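Local coordinates for alpha-1,3-glucanase (Bacillus circulans, PDB 5ZRU), which hydrolyses alpha-1,3-glucan as a glycoside hydrolase of family GH87, this chain being the catalytic unit of a longer protein, at residues V187-D191 with F192-A196; L220-A224 with G225-L229; V98-G102 with V103-T107; A433-N437 with T438-G442. All blocks are in the same frame, centred on the assembly; numbering follows the deposited sequence.

Interaction 1 (V187-D191 with F192-A196). With CA (calcium ion), chain H; SO4 (sulfate ion), chain E.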
loop_
_atom_site.group_PDB
_atom_site.type_symbol
_atom_site.label_atom_id
_atom_site.label_comp_id
_atom_site.label_asym_id
_atom_site.label_seq_id
_atom_site.Cartn_x
_atom_site.Cartn_y
_atom_site.Cartn_z
ATOM N N VAL A 187 28.340 1.501 -15.184
ATOM C CA VAL A 187 28.101 0.417 -16.124
ATOM C C VAL A 187 26.603 0.376 -16.350
ATOM O O VAL A 187 25.821 0.682 -15.447
ATOM C CB VAL A 187 28.618 -0.953 -15.636
ATOM C CG1 VAL A 187 30.134 -0.921 -15.411
ATOM C CG2 VAL A 187 27.905 -1.381 -14.373
ATOM N N SER A 188 26.203 0.032 -17.565
ATOM C CA SER A 188 24.793 -0.063 -17.919
ATOM C C SER A 188 24.451 -1.506 -18.250
ATOM O O SER A 188 25.294 -2.257 -18.745
ATOM C CB SER A 188 24.455 0.837 -19.113
ATOM O OG SER A 188 23.133 0.595 -19.590
ATOM N N VAL A 189 23.206 -1.896 -17.969
ATOM C CA VAL A 189 22.784 -3.246 -18.338
ATOM C C VAL A 189 22.886 -3.454 -19.843
ATOM O O VAL A 189 23.092 -4.582 -20.306
ATOM C CB VAL A 189 21.356 -3.529 -17.838
ATOM C CG1 VAL A 189 21.327 -3.567 -16.305
ATOM C CG2 VAL A 189 20.380 -2.494 -18.406
ATOM N N THR A 190 22.752 -2.388 -20.633
ATOM C CA THR A 190 22.868 -2.555 -22.078
ATOM C C THR A 190 24.314 -2.775 -22.517
ATOM O O THR A 190 24.537 -3.265 -23.631
ATOM C CB THR A 190 22.266 -1.355 -22.816
ATOM O OG1 THR A 190 22.955 -0.156 -22.440
ATOM C CG2 THR A 190 20.784 -1.206 -22.485
ATOM N N ASP A 191 25.294 -2.435 -21.673
ATOM C CA ASP A 191 26.678 -2.796 -21.965
ATOM C C ASP A 191 26.864 -4.302 -22.038
ATOM O O ASP A 191 27.817 -4.772 -22.670
ATOM C CB ASP A 191 27.640 -2.259 -20.898
ATOM C CG ASP A 191 27.670 -0.750 -20.822
ATOM O OD1 ASP A 191 27.217 -0.081 -21.770
ATOM O OD2 ASP A 191 28.169 -0.233 -19.795
ATOM N N PHE A 192 25.989 -5.064 -21.385
ATOM C CA PHE A 192 26.138 -6.505 -21.255
ATOM C C PHE A 192 25.056 -7.269 -22.005
ATOM O O PHE A 192 24.845 -8.460 -21.757
ATOM C CB PHE A 192 26.176 -6.879 -19.771
ATOM C CG PHE A 192 27.398 -6.357 -19.083
ATOM C CD1 PHE A 192 28.562 -7.109 -19.053
ATOM C CD2 PHE A 192 27.417 -5.082 -18.546
ATOM C CE1 PHE A 192 29.707 -6.618 -18.459
ATOM C CE2 PHE A 192 28.568 -4.585 -17.954
ATOM C CZ PHE A 192 29.705 -5.352 -17.916
ATOM N N GLY A 193 24.372 -6.608 -22.931
ATOM C CA GLY A 193 23.477 -7.290 -23.843
ATOM C C GLY A 193 22.008 -7.037 -23.615
ATOM O O GLY A 193 21.194 -7.491 -24.430
ATOM N N ALA A 194 21.628 -6.342 -22.543
ATOM C CA ALA A 194 20.217 -6.031 -22.352
ATOM C C ALA A 194 19.740 -5.108 -23.460
ATOM O O ALA A 194 20.466 -4.212 -23.896
ATOM C CB ALA A 194 19.976 -5.379 -20.995
ATOM N N VAL A 195 18.511 -5.332 -23.922
ATOM C CA VAL A 195 17.894 -4.505 -24.951
ATOM C C VAL A 195 16.508 -4.106 -24.465
ATOM O O VAL A 195 15.709 -4.968 -24.087
ATOM C CB VAL A 195 17.805 -5.235 -26.311
ATOM C CG1 VAL A 195 17.120 -4.352 -27.343
ATOM C CG2 VAL A 195 19.191 -5.652 -26.798
ATOM N N ALA A 196 16.225 -2.805 -24.473
ATOM C CA ALA A 196 14.904 -2.333 -24.080
ATOM C C ALA A 196 13.867 -2.621 -25.164
ATOM O O ALA A 196 14.166 -2.596 -26.359
ATOM C CB ALA A 196 14.943 -0.827 -23.800
HETATM CA CA CA H . 14.962 -7.150 -23.622
HETATM S S SO4 E . 23.040 3.782 -21.922
HETATM O O1 SO4 E . 22.367 5.080 -21.766
HETATM O O2 SO4 E . 22.974 3.031 -20.671
HETATM O O3 SO4 E . 24.439 4.007 -22.279
HETATM O O4 SO4 E . 22.366 3.016 -22.980
HETATM O O HOH W 1 22.702 -4.140 -25.501
HETATM O O HOH W 2 16.673 -8.206 -25.058
HETATM O O HOH W 3 12.737 -6.028 -23.122
#
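Val189 O accepts two backbone bonds, from Phe192 N at 3.1 Å and from Ala194 N at 3.2 Å. The donors arrive from opposite faces of the carbonyl plane, Phe192 N well above it (61°) and Ala194 N tilted by 35°. The inner side of this turn is packed tightly: Ala194 CB lies 3.9 Å from Val189 CG2, and the two buried side chains press on Ala205 and Phe206 of helix 203-216. The chain here leaves strand 187-188, at one end of the parallel beta-helix, through a short 3-10 segment that opens with an ST turn. With Ser188 OG swung anti to its own N (chi1 171°), the hydroxyl accepts Thr190 N at 3.2 Å and still donates to O2 of a sulfate ion, probably from the crystallisation liquor, 2.7 Å from Ser188 OG; Arg182 also bonds this ion. Replacing Ser188 with an alanine would probably leave Thr190 N without its side-chain acceptor and the sulfate with one bond fewer. Asp191 OD2, in a salt bridge with Arg182, takes Ser188 N from above its carboxylate plane. The outer side is looser. Phe192 is exposed; the edge of its ring meets Ser188 O, 3.5 Å from Phe192 CD2, and Val187 CB, while the side chain also touches Ala212. Gly193 N makes a weak bond to Thr190 O, at backbone angles that call for glycine. A water spans Thr190 O and Ala194 O, and beyond it Val195 O binds the calcium ion at 2.4 Å, together with Asp198, Gln200 and Asp202.

Interaction 2 (L220-A224 with G225-L229). With PE5 (3,6,9,12,15,18,21,24-octaoxahexacosan-1-ol), chain C.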
loop_
_atom_site.group_PDB
_atom_site.type_symbol
_atom_site.label_atom_id
_atom_site.label_comp_id
_atom_site.label_asym_id
_atom_site.label_seq_id
_atom_site.Cartn_x
_atom_site.Cartn_y
_atom_site.Cartn_z
ATOM N N LEU A 220 25.487 0.904 -11.214
ATOM C CA LEU A 220 24.763 0.140 -12.228
ATOM C C LEU A 220 23.577 0.974 -12.701
ATOM O O LEU A 220 22.646 1.230 -11.935
ATOM C CB LEU A 220 24.295 -1.213 -11.684
ATOM C CG LEU A 220 23.406 -2.048 -12.620
ATOM C CD1 LEU A 220 24.044 -2.181 -13.990
ATOM C CD2 LEU A 220 23.118 -3.437 -12.018
ATOM N N TYR A 221 23.605 1.380 -13.965
ATOM C CA TYR A 221 22.552 2.180 -14.574
ATOM C C TYR A 221 21.646 1.297 -15.423
ATOM O O TYR A 221 22.118 0.418 -16.151
ATOM C CB TYR A 221 23.175 3.282 -15.442
ATOM C CG TYR A 221 22.201 4.196 -16.171
ATOM C CD1 TYR A 221 21.385 5.074 -15.469
ATOM C CD2 TYR A 221 22.149 4.218 -17.567
ATOM C CE1 TYR A 221 20.521 5.932 -16.135
ATOM C CE2 TYR A 221 21.288 5.080 -18.245
ATOM C CZ TYR A 221 20.481 5.933 -17.512
ATOM O OH TYR A 221 19.644 6.791 -18.153
ATOM N N ILE A 222 20.341 1.526 -15.320
ATOM C CA ILE A 222 19.361 0.890 -16.190
ATOM C C ILE A 222 18.719 1.997 -17.023
ATOM O O ILE A 222 18.003 2.843 -16.470
ATOM C CB ILE A 222 18.303 0.111 -15.396
ATOM C CG1 ILE A 222 18.972 -0.907 -14.474
ATOM C CG2 ILE A 222 17.346 -0.623 -16.357
ATOM C CD1 ILE A 222 18.018 -1.531 -13.467
ATOM N N PRO A 223 18.963 2.052 -18.340
ATOM C CA PRO A 223 18.459 3.185 -19.133
ATOM C C PRO A 223 16.956 3.130 -19.322
ATOM O O PRO A 223 16.298 2.193 -18.856
ATOM C CB PRO A 223 19.190 3.031 -20.473
ATOM C CG PRO A 223 19.449 1.579 -20.569
ATOM C CD PRO A 223 19.763 1.127 -19.154
ATOM N N ALA A 224 16.411 4.135 -20.004
ATOM C CA ALA A 224 14.981 4.156 -20.288
ATOM C C ALA A 224 14.578 2.950 -21.126
ATOM O O ALA A 224 15.325 2.498 -21.999
ATOM C CB ALA A 224 14.604 5.442 -21.026
ATOM N N GLY A 225 13.379 2.445 -20.870
ATOM C CA GLY A 225 12.824 1.342 -21.625
ATOM C C GLY A 225 12.306 0.250 -20.712
ATOM O O GLY A 225 12.461 0.283 -19.493
ATOM N N THR A 226 11.672 -0.732 -21.342
ATOM C CA THR A 226 11.150 -1.893 -20.636
ATOM C C THR A 226 12.114 -3.060 -20.791
ATOM O O THR A 226 12.467 -3.441 -21.913
ATOM C CB THR A 226 9.768 -2.286 -21.158
ATOM O OG1 THR A 226 8.845 -1.219 -20.912
ATOM C CG2 THR A 226 9.274 -3.554 -20.450
ATOM N N PHE A 227 12.531 -3.624 -19.658
ATOM C CA PHE A 227 13.394 -4.790 -19.614
ATOM C C PHE A 227 12.629 -5.945 -18.988
ATOM O O PHE A 227 11.851 -5.744 -18.049
ATOM C CB PHE A 227 14.660 -4.474 -18.831
ATOM C CG PHE A 227 15.458 -3.380 -19.452
ATOM C CD1 PHE A 227 16.442 -3.668 -20.384
ATOM C CD2 PHE A 227 15.177 -2.049 -19.154
ATOM C CE1 PHE A 227 17.175 -2.650 -20.974
ATOM C CE2 PHE A 227 15.889 -1.031 -19.748
ATOM C CZ PHE A 227 16.893 -1.331 -20.660
ATOM N N HIS A 228 12.842 -7.148 -19.518
ATOM C CA HIS A 228 12.059 -8.318 -19.144
ATOM C C HIS A 228 12.944 -9.306 -18.406
ATOM O O HIS A 228 13.999 -9.713 -18.915
ATOM C CB HIS A 228 11.425 -8.968 -20.381
ATOM C CG HIS A 228 10.364 -8.123 -21.020
ATOM N ND1 HIS A 228 10.643 -7.182 -21.987
ATOM C CD2 HIS A 228 9.027 -8.063 -20.813
ATOM C CE1 HIS A 228 9.522 -6.589 -22.361
ATOM N NE2 HIS A 228 8.527 -7.104 -21.660
ATOM N N LEU A 229 12.516 -9.695 -17.211
ATOM C CA LEU A 229 13.290 -10.590 -16.359
ATOM C C LEU A 229 12.459 -11.837 -16.081
ATOM O O LEU A 229 11.443 -11.766 -15.380
ATOM C CB LEU A 229 13.693 -9.893 -15.058
ATOM C CG LEU A 229 14.435 -8.561 -15.185
ATOM C CD1 LEU A 229 14.904 -8.098 -13.801
ATOM C CD2 LEU A 229 15.636 -8.670 -16.111
HETATM C C48 PE5 C . 3.728 -9.907 -18.486
HETATM C C50 PE5 C . 2.598 -9.814 -17.454
HETATM O O1 PE5 C . 1.362 -10.066 -18.069
HETATM C C1 PE5 C . 0.262 -10.076 -17.201
HETATM C C2 PE5 C . -1.050 -10.158 -17.986
HETATM O O2 PE5 C . -1.213 -9.000 -18.755
HETATM C C3 PE5 C . -2.299 -9.003 -19.637
HETATM C C4 PE5 C . -2.305 -7.703 -20.452
HETATM O O3 PE5 C . -2.335 -6.597 -19.589
HETATM C C5 PE5 C . -2.432 -5.335 -20.192
HETATM C C6 PE5 C . -1.398 -4.370 -19.593
HETATM O O4 PE5 C . -1.891 -3.702 -18.460
HETATM C C7 PE5 C . -0.983 -3.535 -17.401
HETATM C C8 PE5 C . 0.308 -2.881 -17.897
HETATM O O5 PE5 C . 1.308 -3.047 -16.942
HETATM C C9 PE5 C . 2.601 -2.731 -17.382
HETATM C C10 PE5 C . 3.011 -1.398 -16.769
HETATM O O6 PE5 C . 3.405 -0.526 -17.786
HETATM C C11 PE5 C . 3.360 0.828 -17.443
HETATM C C12 PE5 C . 3.520 1.689 -18.689
HETATM O O7 PE5 C . 4.684 2.436 -18.515
HETATM C C13 PE5 C . 4.614 3.758 -18.964
HETATM C C14 PE5 C . 6.028 4.223 -19.303
HETATM O O8 PE5 C . 6.726 3.138 -19.845
HETATM C C15 PE5 C . 8.076 3.370 -20.153
HETATM C C16 PE5 C . 8.287 3.213 -21.666
HETATM O O52 PE5 C . 8.965 2.021 -21.955
#
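Phe227 points its side chain back across the corner at Pro223-Gly225 and meets Ile222 and Pro223, five and four residues earlier. Its CB is directed toward the 220-224 segment, and with CG anti to the carbonyl carbon (chi1 -61°) the ring reaches both side chains. Past CG, on one edge of the ring, CD2 of Phe227 packs on Ile222 CG2 at 3.8 Å. Phe227 CE2 makes the closest approach: it lies 3.7 Å from Ile222 CG2 and 3.4 Å from Pro223 O, which stands at the ring edge, near its plane. At the tip, CZ of Phe227 rests against Pro223 CG at 3.9 Å, the proline ring crossing the phenyl side chain at about a right angle. Along the other edge, the Phe227 ring touches the side chain of Ala194. The Ile222 and Phe227 side chains slide past each other in opposite directions, and this apolar contact needs no polar bond between the segments. Pro223 O has a weak bond to Thr255 OG1, a hydroxyl that also bonds Ile222 O. Gly225 has backbone angles at which a CB would run into Ala224 O, which calls for glycine at this corner. On the outer side, Thr226 OG1 has a weak bond to PE5 O52 at 3.4 Å. The corner joins two runs of the parallel beta-helix: strand 220-222 lies between strands 187-188 and 245-249, and strand 225-229 pairs with 255-259, while helix 203-216 packs on Leu220, Ile222 and Leu229.

Interaction 3 (V98-G102 with V103-T107)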
loop_
_atom_site.group_PDB
_atom_site.type_symbol
_atom_site.label_atom_id
_atom_site.label_comp_id
_atom_site.label_asym_id
_atom_site.label_seq_id
_atom_site.Cartn_x
_atom_site.Cartn_y
_atom_site.Cartn_z
ATOM N N VAL A 98 -8.605 6.821 -24.710
ATOM C CA VAL A 98 -8.303 8.132 -24.144
ATOM C C VAL A 98 -8.435 9.168 -25.250
ATOM O O VAL A 98 -7.841 9.008 -26.322
ATOM C CB VAL A 98 -6.886 8.171 -23.540
ATOM C CG1 VAL A 98 -6.590 9.547 -22.920
ATOM C CG2 VAL A 98 -6.708 7.046 -22.520
ATOM N N TYR A 99 -9.226 10.208 -25.002
ATOM C CA TYR A 99 -9.362 11.340 -25.910
ATOM C C TYR A 99 -8.905 12.605 -25.202
ATOM O O TYR A 99 -9.162 12.783 -24.012
ATOM C CB TYR A 99 -10.817 11.528 -26.391
ATOM C CG TYR A 99 -11.357 10.379 -27.215
ATOM C CD1 TYR A 99 -11.808 9.214 -26.605
ATOM C CD2 TYR A 99 -11.433 10.467 -28.596
ATOM C CE1 TYR A 99 -12.306 8.164 -27.356
ATOM C CE2 TYR A 99 -11.934 9.423 -29.356
ATOM C CZ TYR A 99 -12.369 8.277 -28.728
ATOM O OH TYR A 99 -12.866 7.233 -29.472
ATOM N N VAL A 100 -8.228 13.484 -25.934
ATOM C CA VAL A 100 -7.868 14.803 -25.427
ATOM C C VAL A 100 -8.500 15.832 -26.343
ATOM O O VAL A 100 -8.219 15.847 -27.548
ATOM C CB VAL A 100 -6.350 14.999 -25.349
ATOM C CG1 VAL A 100 -6.043 16.379 -24.784
ATOM C CG2 VAL A 100 -5.731 13.917 -24.484
ATOM N N ASN A 101 -9.354 16.681 -25.775
ATOM C CA ASN A 101 -10.060 17.701 -26.551
ATOM C C ASN A 101 -10.753 17.079 -27.761
ATOM O O ASN A 101 -10.818 17.672 -28.841
ATOM C CB ASN A 101 -9.099 18.817 -26.968
ATOM C CG ASN A 101 -8.485 19.520 -25.777
ATOM O OD1 ASN A 101 -9.166 19.782 -24.789
ATOM N ND2 ASN A 101 -7.196 19.831 -25.860
ATOM N N GLY A 102 -11.261 15.856 -27.578
ATOM C CA GLY A 102 -12.000 15.158 -28.611
ATOM C C GLY A 102 -11.162 14.347 -29.577
ATOM O O GLY A 102 -11.729 13.614 -30.395
ATOM N N VAL A 103 -9.841 14.458 -29.523
ATOM C CA VAL A 103 -8.959 13.720 -30.418
ATOM C C VAL A 103 -8.532 12.431 -29.728
ATOM O O VAL A 103 -8.073 12.455 -28.582
ATOM C CB VAL A 103 -7.731 14.564 -30.799
ATOM C CG1 VAL A 103 -6.895 13.827 -31.832
ATOM C CG2 VAL A 103 -8.152 15.941 -31.303
ATOM N N LYS A 104 -8.675 11.306 -30.425
ATOM C CA LYS A 104 -8.266 10.021 -29.863
ATOM C C LYS A 104 -6.751 9.987 -29.691
ATOM O O LYS A 104 -5.998 10.195 -30.649
ATOM C CB LYS A 104 -8.738 8.880 -30.759
ATOM C CG LYS A 104 -8.611 7.495 -30.131
ATOM C CD LYS A 104 -9.374 6.460 -30.952
ATOM C CE LYS A 104 -9.399 5.104 -30.269
ATOM N NZ LYS A 104 -8.041 4.526 -30.121
ATOM N N ALA A 105 -6.301 9.742 -28.464
ATOM C CA ALA A 105 -4.884 9.795 -28.137
ATOM C C ALA A 105 -4.274 8.429 -27.915
ATOM O O ALA A 105 -3.141 8.191 -28.326
ATOM C CB ALA A 105 -4.655 10.646 -26.884
ATOM N N LYS A 106 -5.000 7.524 -27.265
ATOM C CA LYS A 106 -4.457 6.228 -26.895
ATOM C C LYS A 106 -5.604 5.248 -26.779
ATOM O O LYS A 106 -6.728 5.625 -26.439
ATOM C CB LYS A 106 -3.710 6.261 -25.550
ATOM C CG LYS A 106 -2.678 7.355 -25.391
ATOM C CD LYS A 106 -1.359 6.811 -24.905
ATOM C CE LYS A 106 -0.254 7.812 -25.192
ATOM N NZ LYS A 106 0.514 7.508 -26.433
ATOM N N THR A 107 -5.305 3.991 -27.055
ATOM C CA THR A 107 -6.067 2.885 -26.494
ATOM C C THR A 107 -5.174 2.244 -25.441
ATOM O O THR A 107 -4.069 1.790 -25.753
ATOM C CB THR A 107 -6.487 1.879 -27.565
ATOM O OG1 THR A 107 -7.378 2.522 -28.488
ATOM C CG2 THR A 107 -7.218 0.712 -26.914
#
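A type I' beta turn from Val100 to Val103 closes the hairpin of strands 93-100 and 103-111, at the edge of an antiparallel sheet in the D1 region. A reciprocal pair fastens it, Val100 N to Val103 O at 2.8 Å and Val103 N to Val100 O at 2.9 Å. Further along lies a classic beta bulge: Ala105 and Lys106 both face Val98, whose O takes Ala105 N at 2.7 Å and Lys106 N weakly at 3.3 Å. Val98 N in turn bonds Lys106 O at 2.8 Å. Tyr99 and Lys104 form the non-hydrogen-bonded pair between turn and bulge. The lysine chain runs obliquely across one face of the phenol, CB 3.5 Å from Tyr99 CE2, with Lys104 CG anti to its N (chi1 -168°), which directs the chain over the ring. With an alanine at Tyr99, the Lys104 methylenes would probably lose their aromatic support and turn more freely. Val98 and Val100 face the opposite side, against Trp142 and Met144. Lys104 NZ bonds Thr107 OG1 at 2.7 Å and forms a long, weak ion pair with Asp97, which also bonds that hydroxyl; the lysine's aliphatic part thus serves an apolar contact, its charged end a polar one.

Interaction 4 (A433-N437 with T438-G442)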
loop_
_atom_site.group_PDB
_atom_site.type_symbol
_atom_site.label_atom_id
_atom_site.label_comp_id
_atom_site.label_asym_id
_atom_site.label_seq_id
_atom_site.Cartn_x
_atom_site.Cartn_y
_atom_site.Cartn_z
ATOM N N ALA A 433 -7.372 2.028 10.039
ATOM C CA ALA A 433 -6.252 2.876 9.652
ATOM C C ALA A 433 -4.986 2.454 10.379
ATOM O O ALA A 433 -3.905 2.404 9.783
ATOM C CB ALA A 433 -6.548 4.346 9.939
ATOM N N ILE A 434 -5.115 2.127 11.664
ATOM C CA ILE A 434 -4.004 1.764 12.533
ATOM C C ILE A 434 -4.426 0.552 13.350
ATOM O O ILE A 434 -5.523 0.543 13.919
ATOM C CB ILE A 434 -3.624 2.913 13.487
ATOM C CG1 ILE A 434 -2.998 4.083 12.734
ATOM C CG2 ILE A 434 -2.679 2.415 14.583
ATOM C CD1 ILE A 434 -2.936 5.338 13.577
ATOM N N ARG A 435 -3.553 -0.458 13.435
ATOM C CA ARG A 435 -3.824 -1.567 14.335
ATOM C C ARG A 435 -2.548 -1.986 15.051
ATOM O O ARG A 435 -1.431 -1.807 14.552
ATOM C CB ARG A 435 -4.460 -2.772 13.611
ATOM C CG ARG A 435 -3.495 -3.666 12.832
ATOM C CD ARG A 435 -4.244 -4.861 12.248
ATOM N NE ARG A 435 -3.377 -5.683 11.405
ATOM C CZ ARG A 435 -3.588 -6.972 11.160
ATOM N NH1 ARG A 435 -4.636 -7.591 11.697
ATOM N NH2 ARG A 435 -2.747 -7.648 10.385
ATOM N N MET A 436 -2.730 -2.515 16.254
ATOM C CA MET A 436 -1.673 -3.223 16.961
ATOM C C MET A 436 -2.286 -4.505 17.495
ATOM O O MET A 436 -3.433 -4.493 17.945
ATOM C CB MET A 436 -1.100 -2.390 18.106
ATOM C CG MET A 436 -0.551 -1.027 17.679
ATOM S SD MET A 436 0.070 -0.069 19.085
ATOM C CE MET A 436 1.471 -1.050 19.611
ATOM N N ASN A 437 -1.548 -5.609 17.425
ATOM C CA ASN A 437 -1.990 -6.803 18.136
ATOM C C ASN A 437 -0.766 -7.590 18.576
ATOM O O ASN A 437 0.367 -7.277 18.203
ATOM C CB ASN A 437 -2.973 -7.656 17.301
ATOM C CG ASN A 437 -2.339 -8.343 16.088
ATOM O OD1 ASN A 437 -1.211 -8.823 16.124
ATOM N ND2 ASN A 437 -3.111 -8.422 15.000
ATOM N N THR A 438 -1.009 -8.616 19.397
ATOM C CA THR A 438 0.036 -9.542 19.814
ATOM C C THR A 438 -0.259 -10.954 19.309
ATOM O O THR A 438 0.119 -11.942 19.944
ATOM C CB THR A 438 0.212 -9.522 21.337
ATOM O OG1 THR A 438 -1.048 -9.775 21.985
ATOM C CG2 THR A 438 0.724 -8.153 21.797
ATOM N N VAL A 439 -0.908 -11.063 18.142
ATOM C CA VAL A 439 -1.328 -12.376 17.644
ATOM C C VAL A 439 -0.222 -13.153 16.938
ATOM O O VAL A 439 -0.370 -14.362 16.730
ATOM C CB VAL A 439 -2.553 -12.206 16.721
ATOM C CG1 VAL A 439 -2.123 -11.850 15.311
ATOM C CG2 VAL A 439 -3.415 -13.466 16.729
ATOM N N PHE A 440 0.893 -12.525 16.590
ATOM C CA PHE A 440 1.870 -13.187 15.735
ATOM C C PHE A 440 3.050 -13.720 16.534
ATOM O O PHE A 440 3.314 -13.266 17.651
ATOM C CB PHE A 440 2.360 -12.214 14.655
ATOM C CG PHE A 440 1.275 -11.807 13.701
ATOM C CD1 PHE A 440 0.535 -12.775 13.032
ATOM C CD2 PHE A 440 0.948 -10.471 13.520
ATOM C CE1 PHE A 440 -0.487 -12.414 12.159
ATOM C CE2 PHE A 440 -0.075 -10.103 12.652
ATOM C CZ PHE A 440 -0.796 -11.074 11.973
ATOM N N PRO A 441 3.773 -14.703 15.982
ATOM C CA PRO A 441 4.996 -15.192 16.630
ATOM C C PRO A 441 6.027 -14.090 16.794
ATOM O O PRO A 441 6.014 -13.075 16.091
ATOM C CB PRO A 441 5.508 -16.271 15.664
ATOM C CG PRO A 441 4.301 -16.727 14.933
ATOM C CD PRO A 441 3.411 -15.515 14.803
ATOM N N GLY A 442 6.930 -14.300 17.737
ATOM C CA GLY A 442 8.045 -13.391 17.935
ATOM C C GLY A 442 7.887 -12.509 19.159
ATOM O O GLY A 442 7.157 -12.815 20.102
HETATM O O HOH W 4 2.195 -10.023 17.237
#
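Asn437 OD1 receives the backbone N-H of Val439 at 3.0 Å, a nearly straight bond whose donor stands above the amide carbonyl plane, 54° out of it. Bonding of this side-chain oxygen to the N two residues on makes an Asx turn, reached because Asn437 CG sits between its N and carbonyl carbon (chi1 69°). The same oxygen lies 3.3 Å from Val439 CG1, and that methyl in turn is centred over one face of the Phe440 ring. Asn437 meets the ring obliquely, amide and ring planes 59° apart, with OD1 3.8 Å from Phe440 CD2. Arg435 NH2 approaches the ring at its edge, 4.3 Å from Phe440 CZ, while its salt bridge goes to Asp376. Phe440 N gives its proton to a water at 2.9 Å. The ring is further enclosed by an edge-to-face contact with Phe413 and by Trp381; Thr438 OG1 bonds the backbone of Asn481 and Asp482. The turn carries the chain out of strand 435-437, a strand of the parallel beta-helix stacked between 411-412 and 475-478, whose Arg435 side chain lies near the calcium site of Asp352 and Asp375.

Interactions 1 and 2 are neighbours, their centres 8 Å apart, joined by probable hydrogen bonds from Tyr221 N to Val187 O (2.8 Å) and from Val189 N to Tyr221 O (3.1 Å). Both border the calcium site that includes Val195 and Asp202: the Phe227 side chain is about 5 Å from the ion, and His228 N bonds Asp202. Interaction 3 lies in the D1 region and interaction 2 in D2, their nearest atoms about 13 Å apart; PE5, weakly bonded to Thr226, comes within about 9 Å of the Lys106 side chain. Interaction 4 lies far along the beta-helix, its centre 38 Å from that of interaction 2, with the Arg435 side chain about 5 Å from a different calcium ion.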